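Local coordinates for Poly(Beta-D-mannuronate) lyase (Pseudopedobacter saltans, PDB 7O79), which probably cleaves alginate by beta-elimination as a poly(beta-D-mannuronate) lyase of polysaccharide lyase family 6, at residues K214-K219 with S236-T241; I258-Q263 with D278-I283; V309-H314 with D346-L351; N340-A345 with S377-L382. One frame throughout, in Å; residues are numbered along the deposited sequence.

Contact 1 (K214-K219 with S236-T241); sequences KSNRNK and SGNFNT
Two successive turns of a right-handed parallel beta-helix stack here, corner upon corner: Lys214-Lys219 joins strands 209-214 and 219-226, and Ser236-Thr241 makes the equivalent bend one coil further on. The register supports this, since Lys214 pairs with Ser236 and Lys219 with Thr241 as parallel bridges at the two ends of the bend. Between them, Asn218 and Asn240 stack in the manner of an asparagine ladder. Their amides lie side by side with planes 17° apart, each CG beside its own backbone N. Asn240 OD1 accepts from Asn218 N at 2.9 Å, in the carbonyl plane, and more weakly from Asn218 ND2, while Asn240 ND2 donates to Ser215 O at 3.0 Å. The buried amide of Asn240 thus spans the neighbouring coil with both its polar atoms, and Asn218 OD1 turns to Phe193 N in the coil before. Asn216 adds a side-chain-to-backbone bond: its OD1 takes Asn238 N at 2.6 Å from above the carbonyl plane; its ND2 reaches Glu185 O, which also receives Asn238 ND2. Outside the bend, the Arg217 guanidinium lies flat on the Phe239 ring, planes 13° apart and centres 4.2 Å apart, with NH2 offset toward the ring's rim. The arginine side chain bends at chi2 (-96°), which folds the guanidinium back alongside Phe239, giving an off-centre cation-pi contact. At the far end Thr241 N donates to Asn218 O, and one water accepts from Lys219 NZ at 3.1 Å while donating to Phe239 O at 2.8 Å.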
loop_
_atom_site.group_PDB
_atom_site.type_symbol
_atom_site.label_atom_id
_atom_site.label_comp_id
_atom_site.label_asym_id
_atom_site.label_seq_id
_atom_site.Cartn_x
_atom_site.Cartn_y
_atom_site.Cartn_z
ATOM N N LYS A 214 5.763 -4.513 3.239
ATOM C CA LYS A 214 6.496 -5.400 4.137
ATOM C C LYS A 214 6.992 -6.616 3.371
ATOM O O LYS A 214 6.792 -7.763 3.778
ATOM C CB LYS A 214 5.610 -5.820 5.305
ATOM C CG LYS A 214 5.318 -4.691 6.298
ATOM C CD LYS A 214 4.463 -5.201 7.462
ATOM C CE LYS A 214 4.465 -4.198 8.625
ATOM N NZ LYS A 214 3.414 -4.504 9.646
ATOM N N SER A 215 7.616 -6.370 2.220
ATOM C CA SER A 215 8.063 -7.403 1.282
ATOM C C SER A 215 8.879 -6.693 0.205
ATOM O O SER A 215 8.972 -5.459 0.198
ATOM C CB SER A 215 6.895 -8.169 0.652
ATOM O OG SER A 215 5.944 -7.265 0.097
ATOM N N ASN A 216 9.421 -7.477 -0.742
ATOM C CA ASN A 216 10.278 -6.956 -1.811
ATOM C C ASN A 216 9.561 -6.824 -3.151
ATOM O O ASN A 216 8.533 -7.454 -3.412
ATOM C CB ASN A 216 11.521 -7.839 -2.048
ATOM C CG ASN A 216 12.380 -8.002 -0.823
ATOM O OD1 ASN A 216 12.168 -7.348 0.197
ATOM N ND2 ASN A 216 13.396 -8.845 -0.930
ATOM N N ARG A 217 10.162 -5.987 -4.013
ATOM C CA ARG A 217 9.877 -5.901 -5.455
ATOM C C ARG A 217 8.451 -5.481 -5.767
ATOM O O ARG A 217 7.869 -5.901 -6.765
ATOM C CB ARG A 217 10.227 -7.192 -6.186
ATOM C CG ARG A 217 11.522 -7.779 -5.757
ATOM C CD ARG A 217 12.595 -7.344 -6.721
ATOM N NE ARG A 217 13.923 -7.751 -6.277
ATOM C CZ ARG A 217 15.060 -7.272 -6.772
ATOM N NH1 ARG A 217 15.040 -6.350 -7.730
ATOM N NH2 ARG A 217 16.222 -7.712 -6.302
ATOM N N ASN A 218 7.921 -4.601 -4.953
ATOM C CA ASN A 218 6.601 -4.068 -5.170
ATOM C C ASN A 218 6.668 -2.773 -5.964
ATOM O O ASN A 218 7.663 -2.120 -5.965
ATOM C CB ASN A 218 5.915 -3.856 -3.841
ATOM C CG ASN A 218 5.753 -5.152 -3.074
ATOM O OD1 ASN A 218 5.088 -6.029 -3.501
ATOM N ND2 ASN A 218 6.407 -5.255 -1.994
ATOM N N LYS A 219 5.594 -2.459 -6.662
ATOM C CA LYS A 219 5.483 -1.246 -7.445
ATOM C C LYS A 219 4.325 -0.347 -7.017
ATOM O O LYS A 219 3.193 -0.703 -7.173
ATOM C CB LYS A 219 5.299 -1.582 -8.909
ATOM C CG LYS A 219 6.202 -2.662 -9.422
ATOM C CD LYS A 219 7.600 -2.133 -9.431
ATOM C CE LYS A 219 8.437 -2.646 -10.572
ATOM N NZ LYS A 219 9.448 -3.551 -10.020
ATOM N N SER A 236 9.100 -2.719 5.687
ATOM C CA SER A 236 10.028 -3.841 5.674
ATOM C C SER A 236 10.332 -4.185 4.227
ATOM O O SER A 236 9.651 -3.724 3.300
ATOM C CB SER A 236 9.456 -5.063 6.413
ATOM O OG SER A 236 9.510 -4.839 7.803
ATOM N N GLY A 237 11.370 -4.998 4.029
ATOM C CA GLY A 237 11.712 -5.445 2.692
ATOM C C GLY A 237 12.619 -4.492 1.945
ATOM O O GLY A 237 13.061 -3.449 2.446
ATOM N N ASN A 238 12.902 -4.880 0.702
ATOM C CA ASN A 238 13.969 -4.303 -0.096
ATOM C C ASN A 238 13.550 -4.233 -1.563
ATOM O O ASN A 238 12.638 -4.927 -2.002
ATOM C CB ASN A 238 15.287 -5.096 0.057
ATOM C CG ASN A 238 15.720 -5.254 1.517
ATOM O OD1 ASN A 238 16.144 -4.283 2.146
ATOM N ND2 ASN A 238 15.601 -6.462 2.063
ATOM N N PHE A 239 14.242 -3.377 -2.317
ATOM C CA PHE A 239 14.017 -3.224 -3.766
ATOM C C PHE A 239 12.551 -2.920 -4.095
ATOM O O PHE A 239 11.926 -3.556 -4.949
ATOM C CB PHE A 239 14.512 -4.459 -4.529
ATOM C CG PHE A 239 15.812 -5.003 -4.007
ATOM C CD1 PHE A 239 17.008 -4.373 -4.310
ATOM C CD2 PHE A 239 15.846 -6.156 -3.243
ATOM C CE1 PHE A 239 18.208 -4.868 -3.825
ATOM C CE2 PHE A 239 17.037 -6.651 -2.765
ATOM C CZ PHE A 239 18.218 -6.010 -3.058
ATOM N N ASN A 240 11.992 -1.922 -3.417
ATOM C CA ASN A 240 10.654 -1.472 -3.756
ATOM C C ASN A 240 10.722 -0.235 -4.639
ATOM O O ASN A 240 11.711 0.496 -4.632
ATOM C CB ASN A 240 9.830 -1.202 -2.501
ATOM C CG ASN A 240 9.393 -2.494 -1.831
ATOM O OD1 ASN A 240 8.853 -3.393 -2.496
ATOM N ND2 ASN A 240 9.666 -2.619 -0.537
ATOM N N THR A 241 9.670 -0.033 -5.428
ATOM C CA THR A 241 9.608 1.066 -6.387
ATOM C C THR A 241 8.420 1.955 -6.055
ATOM O O THR A 241 7.279 1.484 -5.985
ATOM C CB THR A 241 9.518 0.554 -7.826
ATOM O OG1 THR A 241 10.715 -0.156 -8.159
ATOM C CG2 THR A 241 9.342 1.712 -8.798
HETATM O O HOH W 1 10.823 -2.734 -7.339
#

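Contact 2 (I258-Q263 with D278-I283); sequences IRLAGQ and DGLILI
Gly279 pairs with Ile258 of strand 255-260: its carbonyl O accepts from Ile258 N at 2.8 Å, the donor tilted from the carbonyl plane. Leu280 follows on the inward face of this parallel beta-helix wall. With CG anti to its backbone N (chi1 177°), it directs CD1 to Ile258 CG2, 3.8 Å away, and the same methyl lies near Leu260 CD2; Tyr320 and Phe325 of strand 319-328 pack on Leu280 from across the core. Ile281 turns to the other face and bridges Arg259. Its N donates to Ile258 O at 2.7 Å and its O accepts from Leu260 N, so the backbone bonds step forward along both strands, whose short axes run 11° apart and 4.5 Å from each other. Its CG2 lies 4.0 Å from Arg259 CD, an aliphatic contact along the arginine chain; Arg259 NE is hydrogen-bonded to Tyr256 OH. Leu282 returns to the inward face, where CD2 makes a looser contact with Leu260 CB and Tyr320 again packs on it. Ile283 closes the ladder through a nearly straight bond from its N to Leu260 O at 3.0 Å. Its CG2 sits between its backbone N and carbonyl carbon and touches Ala261 CB at 3.6 Å, while CD1 approaches Arg259 NH1 obliquely. The chemistry implies a wall with two characters: leucine and isoleucine fill the interior of the helix, whereas on the outer face an isoleucine lies against the arginine's methylenes and leaves its polar end to other partners.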
loop_
_atom_site.group_PDB
_atom_site.type_symbol
_atom_site.label_atom_id
_atom_site.label_comp_id
_atom_site.label_asym_id
_atom_site.label_seq_id
_atom_site.Cartn_x
_atom_site.Cartn_y
_atom_site.Cartn_z
ATOM N N ILE A 258 6.647 10.232 1.722
ATOM C CA ILE A 258 7.183 8.899 1.486
ATOM C C ILE A 258 8.186 8.565 2.584
ATOM O O ILE A 258 8.982 9.418 2.995
ATOM C CB ILE A 258 7.807 8.818 0.073
ATOM C CG1 ILE A 258 6.721 9.063 -0.983
ATOM C CG2 ILE A 258 8.496 7.494 -0.165
ATOM C CD1 ILE A 258 7.241 9.511 -2.354
ATOM N N ARG A 259 8.129 7.325 3.073
ATOM C CA ARG A 259 9.024 6.862 4.127
ATOM C C ARG A 259 9.524 5.454 3.822
ATOM O O ARG A 259 8.728 4.567 3.497
ATOM C CB ARG A 259 8.327 6.891 5.479
ATOM C CG ARG A 259 9.003 6.038 6.515
ATOM C CD ARG A 259 8.662 6.488 7.917
ATOM N NE ARG A 259 7.369 6.017 8.411
ATOM C CZ ARG A 259 7.152 4.849 9.020
ATOM N NH1 ARG A 259 8.135 3.961 9.159
ATOM N NH2 ARG A 259 5.937 4.557 9.478
ATOM N N LEU A 260 10.845 5.249 3.924
ATOM C CA LEU A 260 11.445 3.970 3.562
ATOM C C LEU A 260 12.358 3.449 4.661
ATOM O O LEU A 260 13.115 4.216 5.270
ATOM C CB LEU A 260 12.302 4.047 2.280
ATOM C CG LEU A 260 11.679 3.987 0.885
ATOM C CD1 LEU A 260 10.944 2.652 0.677
ATOM C CD2 LEU A 260 10.802 5.172 0.614
ATOM N N ALA A 261 12.321 2.131 4.861
ATOM C CA ALA A 261 13.452 1.367 5.390
ATOM C C ALA A 261 13.919 0.389 4.315
ATOM O O ALA A 261 13.124 -0.042 3.472
ATOM C CB ALA A 261 13.068 0.597 6.660
ATOM N N GLY A 262 15.206 0.038 4.333
ATOM C CA GLY A 262 15.698 -1.032 3.482
ATOM C C GLY A 262 16.509 -0.529 2.295
ATOM O O GLY A 262 16.705 0.671 2.084
ATOM N N GLN A 263 16.985 -1.493 1.505
ATOM C CA GLN A 263 18.014 -1.202 0.524
ATOM C C GLN A 263 17.487 -1.348 -0.899
ATOM O O GLN A 263 16.544 -2.100 -1.165
ATOM C CB GLN A 263 19.241 -2.099 0.729
ATOM C CG GLN A 263 19.010 -3.572 0.436
ATOM C CD GLN A 263 20.269 -4.417 0.685
ATOM O OE1 GLN A 263 20.639 -4.676 1.837
ATOM N NE2 GLN A 263 20.926 -4.839 -0.393
ATOM N N ASP A 278 6.899 15.230 6.887
ATOM C CA ASP A 278 8.069 15.243 6.013
ATOM C C ASP A 278 7.719 14.784 4.594
ATOM O O ASP A 278 6.766 14.035 4.372
ATOM C CB ASP A 278 9.187 14.345 6.563
ATOM C CG ASP A 278 9.721 14.798 7.926
ATOM O OD1 ASP A 278 9.378 15.899 8.393
ATOM O OD2 ASP A 278 10.528 14.044 8.518
ATOM N N GLY A 279 8.520 15.223 3.629
ATOM C CA GLY A 279 8.313 14.812 2.251
ATOM C C GLY A 279 8.835 13.407 1.988
ATOM O O GLY A 279 8.138 12.568 1.402
ATOM N N LEU A 280 10.060 13.146 2.446
ATOM C CA LEU A 280 10.742 11.870 2.283
ATOM C C LEU A 280 11.498 11.556 3.560
ATOM O O LEU A 280 12.293 12.375 4.030
ATOM C CB LEU A 280 11.711 11.910 1.099
ATOM C CG LEU A 280 12.582 10.680 0.811
ATOM C CD1 LEU A 280 11.740 9.400 0.592
ATOM C CD2 LEU A 280 13.530 10.955 -0.364
ATOM N N ILE A 281 11.255 10.378 4.122
ATOM C CA ILE A 281 11.939 9.936 5.332
ATOM C C ILE A 281 12.733 8.686 5.004
ATOM O O ILE A 281 12.160 7.676 4.584
ATOM C CB ILE A 281 10.967 9.659 6.481
ATOM C CG1 ILE A 281 10.247 10.946 6.911
ATOM C CG2 ILE A 281 11.708 8.991 7.660
ATOM C CD1 ILE A 281 8.975 10.676 7.751
ATOM N N LEU A 282 14.047 8.754 5.201
ATOM C CA LEU A 282 14.923 7.591 5.143
ATOM C C LEU A 282 15.222 7.217 6.588
ATOM O O LEU A 282 15.952 7.941 7.275
ATOM C CB LEU A 282 16.205 7.926 4.390
ATOM C CG LEU A 282 15.992 8.471 2.977
ATOM C CD1 LEU A 282 17.309 8.450 2.240
ATOM C CD2 LEU A 282 14.920 7.705 2.227
ATOM N N ILE A 283 14.643 6.108 7.068
ATOM C CA ILE A 283 14.692 5.817 8.501
ATOM C C ILE A 283 15.995 5.100 8.844
ATOM O O ILE A 283 16.622 4.453 7.997
ATOM C CB ILE A 283 13.452 5.004 8.938
ATOM C CG1 ILE A 283 13.163 5.214 10.438
ATOM C CG2 ILE A 283 13.625 3.539 8.600
ATOM C CD1 ILE A 283 11.772 4.798 10.886
#

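Contact 3 (V309-H314 with D346-L351); sequences VPRYGH and DQRMLL
Loops projecting from the parallel beta-helix meet here: Val309-His314 leads toward strand 319-328, and Asp346-Leu351 belongs to the long connection after strand 333-337. Three side chains of Val309-His314 carry the contact. His314 is held in two directions. Its NE2 donates to Leu351 O at 2.6 Å, with the oxygen close to the ring plane but the donor 42° out of the carbonyl plane, and Leu350 CB stands over one face, 3.7 Å from the ring centroid, a CH-pi contact. The ring reaches both because CG is anti to the backbone N (chi1 -164°). An alanine at this position would lose both the bond and the ring, so that Leu351 O would probably be left without this donor and Leu350 without its aromatic cover. Next, Tyr312 lays CE1 over the centre of the Arg348 guanidinium, 3.3 Å from CZ; the planes are 31° apart, so the groups meet at a slant, and Tyr312 also makes a cation-pi contact with Arg235. The third pair is largely aliphatic: Asp346 CB lies over one face of the Arg311 guanidinium and 3.7 Å from Arg311 CD. The charged atoms of this pair do not meet: Arg311 NH1 forms a salt bridge with Glu286 and NH2 bonds to Glu297 O, while Asp346 OD1 accepts from Asn340 ND2 and, at 3.0 Å, from Arg348 N. That last bond closes an Asx turn, and Met349 and Leu350 both face Gly285 in a classic beta bulge, within one of the loops this beta-helix carries between its coil strands.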
loop_
_atom_site.group_PDB
_atom_site.type_symbol
_atom_site.label_atom_id
_atom_site.label_comp_id
_atom_site.label_asym_id
_atom_site.label_seq_id
_atom_site.Cartn_x
_atom_site.Cartn_y
_atom_site.Cartn_z
ATOM N N VAL A 309 16.445 -10.630 13.106
ATOM C CA VAL A 309 16.318 -9.648 12.029
ATOM C C VAL A 309 16.329 -8.240 12.646
ATOM O O VAL A 309 16.099 -8.078 13.847
ATOM C CB VAL A 309 15.036 -9.867 11.191
ATOM C CG1 VAL A 309 15.072 -11.230 10.513
ATOM C CG2 VAL A 309 13.783 -9.719 12.061
ATOM N N PRO A 310 16.616 -7.219 11.838
ATOM C CA PRO A 310 16.545 -5.859 12.380
ATOM C C PRO A 310 15.104 -5.409 12.493
ATOM O O PRO A 310 14.232 -5.841 11.735
ATOM C CB PRO A 310 17.319 -5.004 11.362
ATOM C CG PRO A 310 17.602 -5.859 10.207
ATOM C CD PRO A 310 17.131 -7.250 10.455
ATOM N N ARG A 311 14.870 -4.529 13.476
ATOM C CA ARG A 311 13.587 -3.842 13.580
ATOM C C ARG A 311 13.304 -3.018 12.326
ATOM O O ARG A 311 12.164 -2.975 11.851
ATOM C CB ARG A 311 13.574 -2.947 14.822
ATOM C CG ARG A 311 13.297 -3.709 16.144
ATOM C CD ARG A 311 13.727 -2.870 17.341
ATOM N NE ARG A 311 13.282 -3.506 18.583
ATOM C CZ ARG A 311 13.999 -4.394 19.268
ATOM N NH1 ARG A 311 15.217 -4.730 18.855
ATOM N NH2 ARG A 311 13.505 -4.937 20.370
ATOM N N TYR A 312 14.331 -2.344 11.791
ATOM C CA TYR A 312 14.249 -1.582 10.538
ATOM C C TYR A 312 15.477 -1.890 9.685
ATOM O O TYR A 312 16.598 -1.903 10.199
ATOM C CB TYR A 312 14.156 -0.060 10.805
ATOM C CG TYR A 312 12.832 0.353 11.423
ATOM C CD1 TYR A 312 12.637 0.268 12.800
ATOM C CD2 TYR A 312 11.771 0.794 10.632
ATOM C CE1 TYR A 312 11.427 0.605 13.379
ATOM C CE2 TYR A 312 10.555 1.157 11.205
ATOM C CZ TYR A 312 10.396 1.053 12.587
ATOM O OH TYR A 312 9.210 1.403 13.193
ATOM N N GLY A 313 15.274 -2.145 8.393
ATOM C CA GLY A 313 16.408 -2.354 7.497
ATOM C C GLY A 313 17.194 -1.076 7.227
ATOM O O GLY A 313 16.632 -0.000 7.013
ATOM N N HIS A 314 18.520 -1.206 7.237
ATOM C CA HIS A 314 19.421 -0.116 6.883
ATOM C C HIS A 314 19.059 0.424 5.497
ATOM O O HIS A 314 18.859 -0.349 4.560
ATOM C CB HIS A 314 20.855 -0.660 6.894
ATOM C CG HIS A 314 21.926 0.386 6.918
ATOM N ND1 HIS A 314 23.266 0.067 6.905
ATOM C CD2 HIS A 314 21.861 1.740 6.981
ATOM C CE1 HIS A 314 23.982 1.178 6.957
ATOM N NE2 HIS A 314 23.153 2.206 6.998
ATOM N N ASP A 346 16.843 -1.517 21.636
ATOM C CA ASP A 346 17.027 -1.503 20.193
ATOM C C ASP A 346 18.367 -0.861 19.878
ATOM O O ASP A 346 18.950 -0.127 20.685
ATOM C CB ASP A 346 15.911 -0.738 19.455
ATOM C CG ASP A 346 15.946 0.763 19.712
ATOM O OD1 ASP A 346 16.852 1.429 19.154
ATOM O OD2 ASP A 346 15.028 1.292 20.370
ATOM N N GLN A 347 18.841 -1.125 18.672
ATOM C CA GLN A 347 20.100 -0.594 18.186
ATOM C C GLN A 347 19.854 0.167 16.883
ATOM O O GLN A 347 20.627 0.070 15.935
ATOM C CB GLN A 347 21.124 -1.728 18.037
ATOM C CG GLN A 347 21.263 -2.525 19.360
ATOM C CD GLN A 347 22.401 -3.548 19.413
ATOM O OE1 GLN A 347 22.971 -3.770 20.472
ATOM N NE2 GLN A 347 22.713 -4.186 18.287
ATOM N N ARG A 348 18.744 0.931 16.841
ATOM C CA ARG A 348 18.325 1.712 15.669
ATOM C C ARG A 348 19.186 2.958 15.459
ATOM O O ARG A 348 18.753 4.107 15.624
ATOM C CB ARG A 348 16.855 2.086 15.778
ATOM C CG ARG A 348 15.917 0.893 15.766
ATOM C CD ARG A 348 14.599 1.343 16.303
ATOM N NE ARG A 348 13.998 2.316 15.406
ATOM C CZ ARG A 348 12.735 2.702 15.499
ATOM N NH1 ARG A 348 11.976 2.197 16.477
ATOM N NH2 ARG A 348 12.248 3.597 14.643
ATOM N N MET A 349 20.401 2.694 15.027
ATOM C CA MET A 349 21.477 3.646 14.848
ATOM C C MET A 349 22.228 3.578 13.517
ATOM O O MET A 349 23.251 4.260 13.366
ATOM C CB MET A 349 22.413 3.527 16.051
ATOM C CG MET A 349 22.901 2.065 16.216
ATOM S SD MET A 349 24.071 1.300 15.215
ATOM C CE MET A 349 25.591 2.142 15.613
ATOM N N LEU A 350 21.712 2.872 12.513
ATOM C CA LEU A 350 22.366 2.798 11.214
ATOM C C LEU A 350 21.868 3.959 10.353
ATOM O O LEU A 350 20.732 3.952 9.878
ATOM C CB LEU A 350 22.100 1.442 10.560
ATOM C CG LEU A 350 22.710 0.247 11.312
ATOM C CD1 LEU A 350 22.327 -1.059 10.649
ATOM C CD2 LEU A 350 24.246 0.351 11.439
ATOM N N LEU A 351 22.723 4.954 10.153
ATOM C CA LEU A 351 22.384 6.080 9.306
ATOM C C LEU A 351 22.349 5.642 7.839
ATOM O O LEU A 351 23.143 4.794 7.423
ATOM C CB LEU A 351 23.416 7.186 9.493
ATOM C CG LEU A 351 23.437 7.772 10.902
ATOM C CD1 LEU A 351 24.527 8.813 11.023
ATOM C CD2 LEU A 351 22.065 8.385 11.216
#

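Contact 4 (N340-A345 with S377-L382); sequences NGNPGA and SQNPIL
Asn379 meets both Gly341 and Asn342 through its ND2. The bond to Asn342 OD1, at 3.2 Å, falls on a lone pair in the carbonyl plane although the two amides are turned 58° apart; that to Gly341 O, at 3.4 Å, is weak. Ser377 OG gives the same carbonyl oxygen a second weak bond. Beside this polar patch, CG of the Pro343 ring meets Ile381 CD1 at 3.5 Å, a tight carbon pair, and Leu382 CD2 at 3.6 Å. A leucine in place of Asn379 would probably leave Asn342 OD1 and Gly341 O without this donor, and the Asn342 amide freer to turn. The second shell holds the reaching groups. Ser377 OG accepts from Asn379 N at 2.8 Å, closing an ST turn, and with CG anti to its backbone N (chi1 -168°) Asn379 extends toward Gly341. On the other loop, Asn340 OD1 takes Asn342 N at 2.9 Å in an Asx turn. Further out, Tyr339 OH accepts from Ser377 N, while Tyr339 and Met349 pack on Leu382. The contact thus joins two surface loops of successive beta-helix coils, one between strands 333-337 and 356-364, the other, with its 3-10 segment 380-382, between strands 371-373 and 391-397.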
loop_
_atom_site.group_PDB
_atom_site.type_symbol
_atom_site.label_atom_id
_atom_site.label_comp_id
_atom_site.label_asym_id
_atom_site.label_seq_id
_atom_site.Cartn_x
_atom_site.Cartn_y
_atom_site.Cartn_z
ATOM N N ASN A 340 18.316 6.454 17.216
ATOM C CA ASN A 340 18.537 6.183 18.635
ATOM C C ASN A 340 20.041 6.210 18.863
ATOM O O ASN A 340 20.731 5.229 18.570
ATOM C CB ASN A 340 17.939 4.849 19.060
ATOM C CG ASN A 340 18.285 4.498 20.495
ATOM O OD1 ASN A 340 18.665 5.372 21.286
ATOM N ND2 ASN A 340 18.154 3.223 20.843
ATOM N N GLY A 341 20.548 7.332 19.371
ATOM C CA GLY A 341 21.951 7.424 19.697
ATOM C C GLY A 341 22.357 6.782 21.011
ATOM O O GLY A 341 23.538 6.824 21.366
ATOM N N ASN A 342 21.414 6.195 21.754
ATOM C CA ASN A 342 21.702 5.519 23.018
ATOM C C ASN A 342 21.208 4.091 22.876
ATOM O O ASN A 342 20.094 3.753 23.319
ATOM C CB ASN A 342 21.056 6.212 24.214
ATOM C CG ASN A 342 21.636 7.585 24.462
ATOM O OD1 ASN A 342 22.857 7.765 24.491
ATOM N ND2 ASN A 342 20.763 8.565 24.659
ATOM N N PRO A 343 22.001 3.235 22.245
ATOM C CA PRO A 343 21.578 1.846 22.040
ATOM C C PRO A 343 21.245 1.171 23.360
ATOM O O PRO A 343 21.939 1.343 24.360
ATOM C CB PRO A 343 22.787 1.188 21.356
ATOM C CG PRO A 343 23.881 2.224 21.350
ATOM C CD PRO A 343 23.251 3.564 21.538
ATOM N N GLY A 344 20.150 0.426 23.353
ATOM C CA GLY A 344 19.721 -0.334 24.511
ATOM C C GLY A 344 18.949 -1.534 24.021
ATOM O O GLY A 344 19.519 -2.405 23.343
ATOM N N ALA A 345 17.648 -1.576 24.339
ATOM C CA ALA A 345 16.790 -2.633 23.826
ATOM C C ALA A 345 16.820 -2.677 22.297
ATOM O O ALA A 345 16.823 -3.762 21.705
ATOM C CB ALA A 345 15.364 -2.441 24.350
ATOM N N SER A 377 25.568 10.200 16.904
ATOM C CA SER A 377 25.799 10.411 18.323
ATOM C C SER A 377 27.295 10.415 18.632
ATOM O O SER A 377 28.111 9.842 17.903
ATOM C CB SER A 377 25.105 9.310 19.118
ATOM O OG SER A 377 25.618 9.238 20.425
ATOM N N GLN A 378 27.664 11.077 19.728
ATOM C CA GLN A 378 29.033 10.998 20.224
ATOM C C GLN A 378 29.207 9.884 21.250
ATOM O O GLN A 378 30.293 9.751 21.828
ATOM C CB GLN A 378 29.479 12.344 20.816
ATOM C CG GLN A 378 29.383 13.530 19.851
ATOM C CD GLN A 378 30.343 13.414 18.664
ATOM O OE1 GLN A 378 31.503 13.022 18.815
ATOM N NE2 GLN A 378 29.853 13.755 17.475
ATOM N N ASN A 379 28.163 9.084 21.472
ATOM C CA ASN A 379 28.223 7.961 22.393
ATOM C C ASN A 379 29.432 7.088 22.057
ATOM O O ASN A 379 29.595 6.680 20.897
ATOM C CB ASN A 379 26.916 7.162 22.317
ATOM C CG ASN A 379 26.760 6.149 23.449
ATOM O OD1 ASN A 379 27.728 5.514 23.882
ATOM N ND2 ASN A 379 25.528 6.009 23.946
ATOM N N PRO A 380 30.320 6.823 23.021
ATOM C CA PRO A 380 31.570 6.109 22.703
ATOM C C PRO A 380 31.369 4.739 22.079
ATOM O O PRO A 380 32.181 4.328 21.242
ATOM C CB PRO A 380 32.243 6.014 24.075
ATOM C CG PRO A 380 31.812 7.300 24.718
ATOM C CD PRO A 380 30.332 7.301 24.414
ATOM N N ILE A 381 30.319 4.008 22.457
ATOM C CA ILE A 381 30.126 2.684 21.878
ATOM C C ILE A 381 29.662 2.724 20.432
ATOM O O ILE A 381 29.569 1.666 19.803
ATOM C CB ILE A 381 29.129 1.853 22.703
ATOM C CG1 ILE A 381 27.737 2.456 22.591
ATOM C CG2 ILE A 381 29.599 1.727 24.146
ATOM C CD1 ILE A 381 26.701 1.625 23.254
ATOM N N LEU A 382 29.374 3.909 19.883
ATOM C CA LEU A 382 29.080 4.072 18.463
ATOM C C LEU A 382 30.217 4.736 17.690
ATOM O O LEU A 382 30.034 5.081 16.517
ATOM C CB LEU A 382 27.799 4.885 18.281
ATOM C CG LEU A 382 26.576 4.399 19.043
ATOM C CD1 LEU A 382 25.342 5.132 18.550
ATOM C CD2 LEU A 382 26.424 2.882 18.835
#

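The four contacts follow one another along the beta-helix, from contact 1 near the chain's centre to contact 4, about 33 Å from it. Contacts 1 and 2, centres about 13 Å apart, are continuous: Phe239 N lies 2.9 Å from Gln263 O, a probable hydrogen bond, so the corner of one coil runs into the next. Contact 3 joins contact 2 through Gly262 N and Gly313 O, 3.0 Å apart, and Ile283 CD1 packs on Tyr312. Contacts 3 and 4 interleave along the chain, and Asn340 N pairs with Arg348 O at 2.9 Å. Contacts 1 and 4 do not touch; their nearest atoms are about 16 Å apart.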